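Local coordinates for protein PlaB phospholipase (Legionella pneumophila, PDB 6ZTI) that is a phospholipase of the alpha/beta-hydrolase class and a virulence factor, whose activity is controlled by NAD(H)-mediated tetramerization, at residues L126-P131 against V190-L195; T196-D201 against V221-T226; F258-G263 against E316-E321. One frame throughout, in Å; residues are numbered along the deposited sequence. Where two conformers were deposited one is given.

Contact 1 of 3, residues L126-P131 against V190-L195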
loop_
_atom_site.group_PDB
_atom_site.type_symbol
_atom_site.label_atom_id
_atom_site.label_comp_id
_atom_site.label_asym_id
_atom_site.label_seq_id
_atom_site.Cartn_x
_atom_site.Cartn_y
_atom_site.Cartn_z
ATOM N N LEU B 126 -38.366 -1.374 -19.324
ATOM C CA LEU B 126 -37.348 -1.190 -18.293
ATOM C C LEU B 126 -37.598 0.170 -17.664
ATOM O O LEU B 126 -37.405 1.205 -18.309
ATOM C CB LEU B 126 -35.938 -1.294 -18.865
ATOM C CG LEU B 126 -34.805 -0.987 -17.878
ATOM C CD1 LEU B 126 -34.948 -1.828 -16.614
ATOM C CD2 LEU B 126 -33.448 -1.218 -18.516
ATOM N N ILE B 127 -38.059 0.159 -16.416
ATOM C CA ILE B 127 -38.383 1.362 -15.667
ATOM C C ILE B 127 -37.382 1.440 -14.523
ATOM O O ILE B 127 -37.494 0.704 -13.541
ATOM C CB ILE B 127 -39.828 1.346 -15.155
ATOM C CG1 ILE B 127 -40.793 1.130 -16.322
ATOM C CG2 ILE B 127 -40.137 2.651 -14.413
ATOM C CD1 ILE B 127 -42.238 0.888 -15.905
ATOM N N MET B 128 -36.399 2.325 -14.659
ATOM C CA MET B 128 -35.321 2.484 -13.690
ATOM C C MET B 128 -35.626 3.662 -12.782
ATOM O O MET B 128 -35.797 4.783 -13.265
ATOM C CB MET B 128 -33.990 2.713 -14.408
ATOM C CG MET B 128 -33.429 1.469 -15.081
ATOM S SD MET B 128 -32.045 1.897 -16.143
ATOM C CE MET B 128 -32.930 2.526 -17.566
ATOM N N LEU B 129 -35.685 3.407 -11.472
ATOM C CA LEU B 129 -35.912 4.434 -10.465
ATOM C C LEU B 129 -34.585 4.783 -9.796
ATOM O O LEU B 129 -33.925 3.911 -9.213
ATOM C CB LEU B 129 -36.926 3.964 -9.419
ATOM C CG LEU B 129 -38.237 3.355 -9.931
ATOM C CD1 LEU B 129 -39.130 2.833 -8.794
ATOM C CD2 LEU B 129 -39.012 4.369 -10.763
ATOM N N ALA B 130 -34.200 6.057 -9.885
ATOM C CA ALA B 130 -32.940 6.575 -9.353
ATOM C C ALA B 130 -31.789 5.600 -9.587
ATOM O O ALA B 130 -31.059 5.275 -8.642
ATOM C CB ALA B 130 -33.070 6.876 -7.862
ATOM N N PRO B 131 -31.588 5.138 -10.821
ATOM C CA PRO B 131 -30.502 4.187 -11.093
ATOM C C PRO B 131 -29.140 4.846 -11.040
ATOM O O PRO B 131 -28.966 5.972 -11.511
ATOM C CB PRO B 131 -30.804 3.718 -12.517
ATOM C CG PRO B 131 -31.388 4.947 -13.137
ATOM C CD PRO B 131 -32.250 5.565 -12.065
ATOM N N VAL B 190 -38.310 -2.414 -27.026
ATOM C CA VAL B 190 -38.037 -2.346 -25.600
ATOM C C VAL B 190 -38.172 -0.889 -25.203
ATOM O O VAL B 190 -37.469 -0.021 -25.738
ATOM C CB VAL B 190 -36.650 -2.900 -25.248
ATOM C CG1 VAL B 190 -36.326 -2.652 -23.771
ATOM C CG2 VAL B 190 -36.565 -4.398 -25.581
ATOM N N TYR B 191 -39.085 -0.625 -24.286
ATOM C CA TYR B 191 -39.413 0.729 -23.860
ATOM C C TYR B 191 -38.735 0.960 -22.521
ATOM O O TYR B 191 -39.112 0.355 -21.513
ATOM C CB TYR B 191 -40.926 0.921 -23.799
ATOM C CG TYR B 191 -41.537 0.771 -25.170
ATOM C CD1 TYR B 191 -41.241 1.678 -26.183
ATOM C CD2 TYR B 191 -42.383 -0.293 -25.469
ATOM C CE1 TYR B 191 -41.785 1.530 -27.469
ATOM C CE2 TYR B 191 -42.911 -0.442 -26.712
ATOM C CZ TYR B 191 -42.616 0.464 -27.717
ATOM O OH TYR B 191 -43.166 0.301 -28.970
ATOM N N SER B 192 -37.706 1.807 -22.533
ATOM C CA SER B 192 -36.858 2.069 -21.385
ATOM C C SER B 192 -37.097 3.471 -20.834
ATOM O O SER B 192 -37.286 4.427 -21.596
ATOM C CB SER B 192 -35.395 1.908 -21.791
ATOM O OG SER B 192 -34.571 1.970 -20.649
ATOM N N PHE B 193 -37.074 3.598 -19.506
ATOM C CA PHE B 193 -37.360 4.867 -18.845
ATOM C C PHE B 193 -36.476 5.030 -17.618
ATOM O O PHE B 193 -36.179 4.057 -16.914
ATOM C CB PHE B 193 -38.829 4.969 -18.380
ATOM C CG PHE B 193 -39.826 4.450 -19.369
ATOM C CD1 PHE B 193 -39.981 3.085 -19.568
ATOM C CD2 PHE B 193 -40.639 5.322 -20.076
ATOM C CE1 PHE B 193 -40.902 2.608 -20.474
ATOM C CE2 PHE B 193 -41.577 4.843 -20.981
ATOM C CZ PHE B 193 -41.706 3.487 -21.179
ATOM N N VAL B 194 -36.090 6.274 -17.339
ATOM C CA VAL B 194 -35.411 6.633 -16.100
ATOM C C VAL B 194 -36.267 7.646 -15.361
ATOM O O VAL B 194 -36.658 8.673 -15.927
ATOM C CB VAL B 194 -34.005 7.194 -16.351
ATOM C CG1 VAL B 194 -33.443 7.795 -15.053
ATOM C CG2 VAL B 194 -33.091 6.075 -16.910
ATOM N N LEU B 195 -36.597 7.340 -14.122
ATOM C CA LEU B 195 -37.249 8.297 -13.249
ATOM C C LEU B 195 -36.381 8.500 -12.023
ATOM O O LEU B 195 -35.825 7.543 -11.485
ATOM C CB LEU B 195 -38.640 7.810 -12.847
ATOM C CG LEU B 195 -39.626 7.504 -13.980
ATOM C CD1 LEU B 195 -40.903 6.863 -13.431
ATOM C CD2 LEU B 195 -39.989 8.742 -14.746
#

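Contact 2 of 3, residues T196-D201 against V221-T226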
loop_
_atom_site.group_PDB
_atom_site.type_symbol
_atom_site.label_atom_id
_atom_site.label_comp_id
_atom_site.label_asym_id
_atom_site.label_seq_id
_atom_site.Cartn_x
_atom_site.Cartn_y
_atom_site.Cartn_z
ATOM N N THR B 196 -36.231 9.745 -11.589
ATOM C CA THR B 196 -35.509 9.972 -10.348
ATOM C C THR B 196 -36.014 11.255 -9.707
ATOM O O THR B 196 -36.852 11.971 -10.263
ATOM C CB THR B 196 -34.000 10.023 -10.591
ATOM O OG1 THR B 196 -33.310 9.919 -9.339
ATOM C CG2 THR B 196 -33.658 11.296 -11.258
ATOM N N GLY B 197 -35.509 11.519 -8.502
ATOM C CA GLY B 197 -35.832 12.729 -7.789
ATOM C C GLY B 197 -34.542 13.411 -7.376
ATOM O O GLY B 197 -33.450 12.855 -7.523
ATOM N N GLN B 198 -34.686 14.624 -6.845
ATOM C CA GLN B 198 -33.537 15.410 -6.408
ATOM C C GLN B 198 -33.788 16.084 -5.066
ATOM O O GLN B 198 -33.235 17.155 -4.788
ATOM C CB GLN B 198 -33.168 16.462 -7.443
ATOM C CG GLN B 198 -34.292 17.355 -7.850
ATOM C CD GLN B 198 -33.772 18.500 -8.656
ATOM O OE1 GLN B 198 -32.985 18.306 -9.584
ATOM N NE2 GLN B 198 -34.162 19.705 -8.288
ATOM N N LYS B 199 -34.588 15.454 -4.221
ATOM C CA LYS B 199 -34.885 15.937 -2.880
ATOM C C LYS B 199 -34.002 15.203 -1.873
ATOM O O LYS B 199 -33.877 13.977 -1.938
ATOM C CB LYS B 199 -36.362 15.690 -2.550
ATOM C CG LYS B 199 -36.951 16.610 -1.509
ATOM C CD LYS B 199 -37.191 17.997 -2.092
ATOM C CE LYS B 199 -37.983 18.866 -1.128
ATOM N NZ LYS B 199 -37.867 20.313 -1.469
ATOM N N ILE B 200 -33.382 15.939 -0.954
ATOM C CA ILE B 200 -32.657 15.321 0.153
ATOM C C ILE B 200 -33.651 15.065 1.268
ATOM O O ILE B 200 -34.439 15.950 1.621
ATOM C CB ILE B 200 -31.507 16.210 0.656
ATOM C CG1 ILE B 200 -30.522 16.536 -0.467
ATOM C CG2 ILE B 200 -30.798 15.528 1.833
ATOM C CD1 ILE B 200 -29.944 15.322 -1.180
ATOM N N ASP B 201 -33.638 13.855 1.817
ATOM C CA ASP B 201 -34.361 13.630 3.064
ATOM C C ASP B 201 -33.425 14.104 4.170
ATOM O O ASP B 201 -32.484 13.405 4.558
ATOM C CB ASP B 201 -34.787 12.181 3.250
ATOM C CG ASP B 201 -35.706 12.007 4.469
ATOM O OD1 ASP B 201 -35.657 12.872 5.364
ATOM O OD2 ASP B 201 -36.484 11.033 4.540
ATOM N N VAL B 221 -27.599 9.237 -5.492
ATOM C CA VAL B 221 -27.279 9.293 -6.912
ATOM C C VAL B 221 -27.546 10.697 -7.423
ATOM O O VAL B 221 -28.601 11.280 -7.152
ATOM C CB VAL B 221 -28.080 8.259 -7.727
ATOM C CG1 VAL B 221 -27.579 6.863 -7.442
ATOM C CG2 VAL B 221 -29.573 8.360 -7.426
ATOM N N ARG B 222 -26.592 11.232 -8.168
ATOM C CA ARG B 222 -26.780 12.515 -8.812
ATOM C C ARG B 222 -27.755 12.359 -9.974
ATOM O O ARG B 222 -27.721 11.362 -10.696
ATOM C CB ARG B 222 -25.431 13.039 -9.301
ATOM C CG ARG B 222 -24.397 13.168 -8.184
ATOM C CD ARG B 222 -22.993 13.233 -8.716
ATOM N NE ARG B 222 -22.080 13.787 -7.725
ATOM C CZ ARG B 222 -20.754 13.818 -7.841
ATOM N NH1 ARG B 222 -20.160 13.309 -8.907
ATOM N NH2 ARG B 222 -20.016 14.358 -6.875
ATOM N N VAL B 223 -28.639 13.347 -10.149
ATOM C CA VAL B 223 -29.558 13.316 -11.288
ATOM C C VAL B 223 -28.796 12.991 -12.563
ATOM O O VAL B 223 -29.211 12.159 -13.373
ATOM C CB VAL B 223 -30.311 14.654 -11.419
ATOM C CG1 VAL B 223 -31.193 14.662 -12.667
ATOM C CG2 VAL B 223 -31.147 14.950 -10.184
ATOM N N ALA B 224 -27.682 13.679 -12.783
ATOM C CA ALA B 224 -26.951 13.468 -14.019
ATOM C C ALA B 224 -26.415 12.049 -14.127
ATOM O O ALA B 224 -26.268 11.534 -15.239
ATOM C CB ALA B 224 -25.796 14.470 -14.138
ATOM N N ALA B 225 -26.122 11.399 -12.999
ATOM C CA ALA B 225 -25.641 10.025 -13.057
ATOM C C ALA B 225 -26.747 9.003 -13.280
ATOM O O ALA B 225 -26.436 7.817 -13.449
ATOM C CB ALA B 225 -24.896 9.658 -11.783
ATOM N N THR B 226 -28.020 9.413 -13.283
ATOM C CA THR B 226 -29.086 8.470 -13.606
ATOM C C THR B 226 -29.409 8.442 -15.095
ATOM O O THR B 226 -29.947 7.444 -15.586
ATOM C CB THR B 226 -30.390 8.789 -12.856
ATOM O OG1 THR B 226 -30.988 9.985 -13.379
ATOM C CG2 THR B 226 -30.177 8.945 -11.370
HETATM O O HOH W 1 -31.022 11.655 -8.777
#

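Contact 3 of 3, residues F258-G263 against E316-E321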
loop_
_atom_site.group_PDB
_atom_site.type_symbol
_atom_site.label_atom_id
_atom_site.label_comp_id
_atom_site.label_asym_id
_atom_site.label_seq_id
_atom_site.Cartn_x
_atom_site.Cartn_y
_atom_site.Cartn_z
ATOM N N PHE B 258 -36.828 10.386 -19.696
ATOM C CA PHE B 258 -36.099 10.841 -18.519
ATOM C C PHE B 258 -36.947 11.864 -17.792
ATOM O O PHE B 258 -37.301 12.898 -18.363
ATOM C CB PHE B 258 -34.740 11.443 -18.904
ATOM C CG PHE B 258 -33.980 12.020 -17.743
ATOM C CD1 PHE B 258 -33.466 11.195 -16.767
ATOM C CD2 PHE B 258 -33.789 13.391 -17.624
ATOM C CE1 PHE B 258 -32.781 11.711 -15.695
ATOM C CE2 PHE B 258 -33.104 13.907 -16.567
ATOM C CZ PHE B 258 -32.596 13.063 -15.594
ATOM N N GLY B 259 -37.244 11.589 -16.534
ATOM C CA GLY B 259 -38.032 12.495 -15.728
ATOM C C GLY B 259 -37.428 12.660 -14.356
ATOM O O GLY B 259 -37.015 11.686 -13.727
ATOM N N VAL B 260 -37.369 13.903 -13.900
ATOM C CA VAL B 260 -37.035 14.236 -12.522
ATOM C C VAL B 260 -38.352 14.569 -11.825
ATOM O O VAL B 260 -38.975 15.598 -12.104
ATOM C CB VAL B 260 -36.034 15.396 -12.440
ATOM C CG1 VAL B 260 -35.697 15.723 -11.004
ATOM C CG2 VAL B 260 -34.742 15.076 -13.225
ATOM N N LEU B 261 -38.782 13.706 -10.972
ATOM C CA LEU B 261 -40.063 13.823 -10.286
ATOM C C LEU B 261 -39.941 14.682 -9.030
ATOM O O LEU B 261 -38.880 14.721 -8.400
ATOM C CB LEU B 261 -40.575 12.444 -9.895
ATOM C CG LEU B 261 -40.722 11.426 -11.025
ATOM C CD1 LEU B 261 -41.350 10.112 -10.499
ATOM C CD2 LEU B 261 -41.555 12.007 -12.154
ATOM N N PRO B 262 -41.018 15.360 -8.625
ATOM C CA PRO B 262 -40.930 16.293 -7.493
ATOM C C PRO B 262 -41.020 15.627 -6.128
ATOM O O PRO B 262 -41.846 14.739 -5.894
ATOM C CB PRO B 262 -42.138 17.215 -7.712
ATOM C CG PRO B 262 -43.150 16.313 -8.337
ATOM C CD PRO B 262 -42.338 15.420 -9.275
ATOM N N GLY B 263 -40.175 16.104 -5.215
ATOM C CA GLY B 263 -40.318 15.836 -3.795
ATOM C C GLY B 263 -39.838 14.487 -3.329
ATOM O O GLY B 263 -40.256 14.024 -2.263
ATOM N N GLU B 316 -40.416 21.526 -14.773
ATOM C CA GLU B 316 -41.249 22.082 -13.713
ATOM C C GLU B 316 -40.676 21.765 -12.336
ATOM O O GLU B 316 -40.630 22.634 -11.457
ATOM C CB GLU B 316 -42.675 21.536 -13.845
ATOM C CG GLU B 316 -43.628 21.950 -12.746
ATOM C CD GLU B 316 -44.939 21.174 -12.792
ATOM O OE1 GLU B 316 -44.911 19.954 -13.070
ATOM O OE2 GLU B 316 -46.000 21.784 -12.546
ATOM N N THR B 317 -40.255 20.518 -12.124
ATOM C CA THR B 317 -39.676 20.132 -10.846
ATOM C C THR B 317 -38.476 20.998 -10.506
ATOM O O THR B 317 -38.341 21.481 -9.379
ATOM C CB THR B 317 -39.257 18.664 -10.886
ATOM O OG1 THR B 317 -40.416 17.840 -11.061
ATOM C CG2 THR B 317 -38.527 18.273 -9.592
ATOM N N GLN B 318 -37.578 21.188 -11.469
ATOM C CA GLN B 318 -36.315 21.822 -11.137
ATOM C C GLN B 318 -36.477 23.319 -10.920
ATOM O O GLN B 318 -35.749 23.902 -10.112
ATOM C CB GLN B 318 -35.287 21.487 -12.218
ATOM C CG GLN B 318 -34.929 20.001 -12.199
ATOM C CD GLN B 318 -33.745 19.619 -13.082
ATOM O OE1 GLN B 318 -33.691 19.947 -14.271
ATOM N NE2 GLN B 318 -32.803 18.888 -12.502
ATOM N N LYS B 319 -37.449 23.955 -11.577
ATOM C CA LYS B 319 -37.743 25.347 -11.241
ATOM C C LYS B 319 -38.348 25.459 -9.843
ATOM O O LYS B 319 -37.925 26.305 -9.042
ATOM C CB LYS B 319 -38.678 25.958 -12.290
ATOM C CG LYS B 319 -38.042 26.072 -13.655
ATOM C CD LYS B 319 -37.208 27.338 -13.779
ATOM C CE LYS B 319 -36.771 27.572 -15.222
ATOM N NZ LYS B 319 -37.933 27.608 -16.170
ATOM N N ASN B 320 -39.305 24.583 -9.520
ATOM C CA ASN B 320 -40.015 24.680 -8.245
ATOM C C ASN B 320 -39.117 24.365 -7.056
ATOM O O ASN B 320 -39.341 24.891 -5.962
ATOM C CB ASN B 320 -41.217 23.732 -8.229
ATOM C CG ASN B 320 -42.375 24.231 -9.075
ATOM O OD1 ASN B 320 -42.410 25.387 -9.486
ATOM N ND2 ASN B 320 -43.342 23.355 -9.324
ATOM N N GLU B 321 -38.122 23.502 -7.238
ATOM C CA GLU B 321 -37.246 23.068 -6.160
ATOM C C GLU B 321 -35.938 23.838 -6.131
ATOM O O GLU B 321 -35.055 23.518 -5.322
ATOM C CB GLU B 321 -36.982 21.565 -6.295
ATOM C CG GLU B 321 -38.289 20.751 -6.251
ATOM C CD GLU B 321 -38.071 19.250 -6.136
ATOM O OE1 GLU B 321 -36.938 18.786 -6.393
ATOM O OE2 GLU B 321 -39.040 18.541 -5.780
HETATM O O HOH W 2 -37.233 15.790 -6.480
#

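Contact 1 of 3, residues L126-P131 against V190-L195
Leu126-Leu129 and Tyr191-Leu195 run side by side as neighbouring parallel strands, 11° apart in direction and 4.7 Å at their closest, in the central sheet of the alpha/beta-hydrolase fold. Five backbone hydrogen bonds join them, passing from Leu126 N to Tyr191 O at one end to Ala130 N to Leu195 O at the other. Met128 is held through both its N and its O: the N donates to Phe193 O (2.9 Å, 173°), and the O receives Leu195 N.

Ile127, Leu129, Phe193 and Leu195 share one face, on which helix 286-296 packs against Ile127 and Phe193. Branched and aromatic groups suit this buried layer between sheet and helix. Ile127 CG1 lies 3.9 Å from Phe193 CD1, meeting the ring obliquely, and Tyr303 meets the same ring edge-to-face. Leu129 and Leu195 point the same way, with CD2 of the former 4.0 Å from CB of the latter.

Leu126, Met128, Ser192 and Val194 occupy the other face, where helix 102-114 covers Leu126. Ser192, being small, lets the Met128 methyl approach closely. The methionine chain bends at its last torsion (chi3 -79°), which swings CE back over the neighbouring strand to 3.6 Å from Val194 CG2. The same methyl comes within 3.5 Å of Ser192 OG, a buried hydroxyl for which the model holds no hydrogen-bond partner.

Contact 2 of 3, residues T196-D201 against V221-T226
Thr196 and Thr226 press their side chains together where the end of strand 191-197 meets the short, weakly bonded helical turn at about 223-226. Their contact is van der Waals: Thr196 CG2 stands 3.7 Å from Thr226 OG1, while Thr226 CG2 lies 3.9 Å from Thr196 OG1, each methyl facing the partner's hydroxyl. Further along, Val223 sends CG2 against the aliphatic root of Gln198, 3.7 Å from CB. Compact beta-branched residues suit so close an approach, and Gln198 offers its CB methylene to the valine while its amide serves polar partners: OE1 accepts from Gln318 NE2.

No direct hydrogen bond crosses between 196-201 and 221-226; one water does that work. It accepts from Thr196 OG1 (2.9 Å) and donates to Gly197 O and to Val221 O, joining the strand end to the loop before the helical turn. With OG1 opposite the backbone N (chi1 -166°), Thr196 directs its hydroxyl to this water and leaves CG2 for Thr226.

Within the helical turn, Thr226 OG1 donates to Val223 O over 2.8 Å, in the carbonyl plane and on a lone pair. This hydroxyl bond holds the side-chain rotation beside Thr196, and Thr226 N is a second donor to the same oxygen.

Arg222 leads away from the contact to salt bridges with Glu214 and Asp380, the latter a residue of a thio-NAD pocket. Strand 257-261 borders the junction: Phe258 touches Val223 and Thr226, Val260 touches Gln198 and Val223, and Thr196 pairs through its backbone with Gly259 and Leu261.

Contact 3 of 3, residues F258-G263 against E316-E321
Thr317 meets Val260, and Glu321 meets Gly263, where the C-terminal end of helix 300-320 lies against strand 257-261, the last strand of the parallel sheet in this alpha/beta-hydrolase fold; Glu321 sits just past the helix. The segments 258-261 and 316-320 cross at 33°, their axes 8.1 Å apart.

The hydroxyl OG1 of Thr317 lies 2.9 Å from Val260 O, but Ile313 O within its own helix also competes for that proton. Its methyl CG2 packs on Val260 CG1 at 4.1 Å, so threonine meets both the polar edge and the apolar side chain of the strand. The Pro262 ring crosses the Thr317 side chain at about a right angle, bringing CD to 3.6 Å from Thr317 OG1.

Beyond the proline, Gly263 N donates to Glu321 OE2 over 2.7 Å (angle 137°). The extended glutamate chain (chi2 -170°) carries the carboxylate across to the turn, where glycine accommodates the positive phi.

Further out, Gln318 NE2 bonds to Asn450 OD1, and Gln198 NE2 makes a weak bond to Glu321 OE1. A water joins Glu321 OE1 to Leu261 O, donating to both, at 3.0 Å from the first and 2.7 Å from the second.

All three contacts gather round the same parallel sheet. Contacts 1 and 2 share strand 191-197 in series and are buried; contact 3 reaches the end strand 257-261 and is only partly buried, with Pro262 exposed. Chemistry follows position: contact 1 rests on regular interstrand bonds with largely apolar faces, contact 2 on threonine, valine and glutamine contacts with a bridging water at the strand end, and contact 3 on a threonine and a carboxylate reaching strand and turn from the end of a helix. Gly259 N lies 3.0 Å from Val194 O, a probable hydrogen bond connecting contacts 3 and 1.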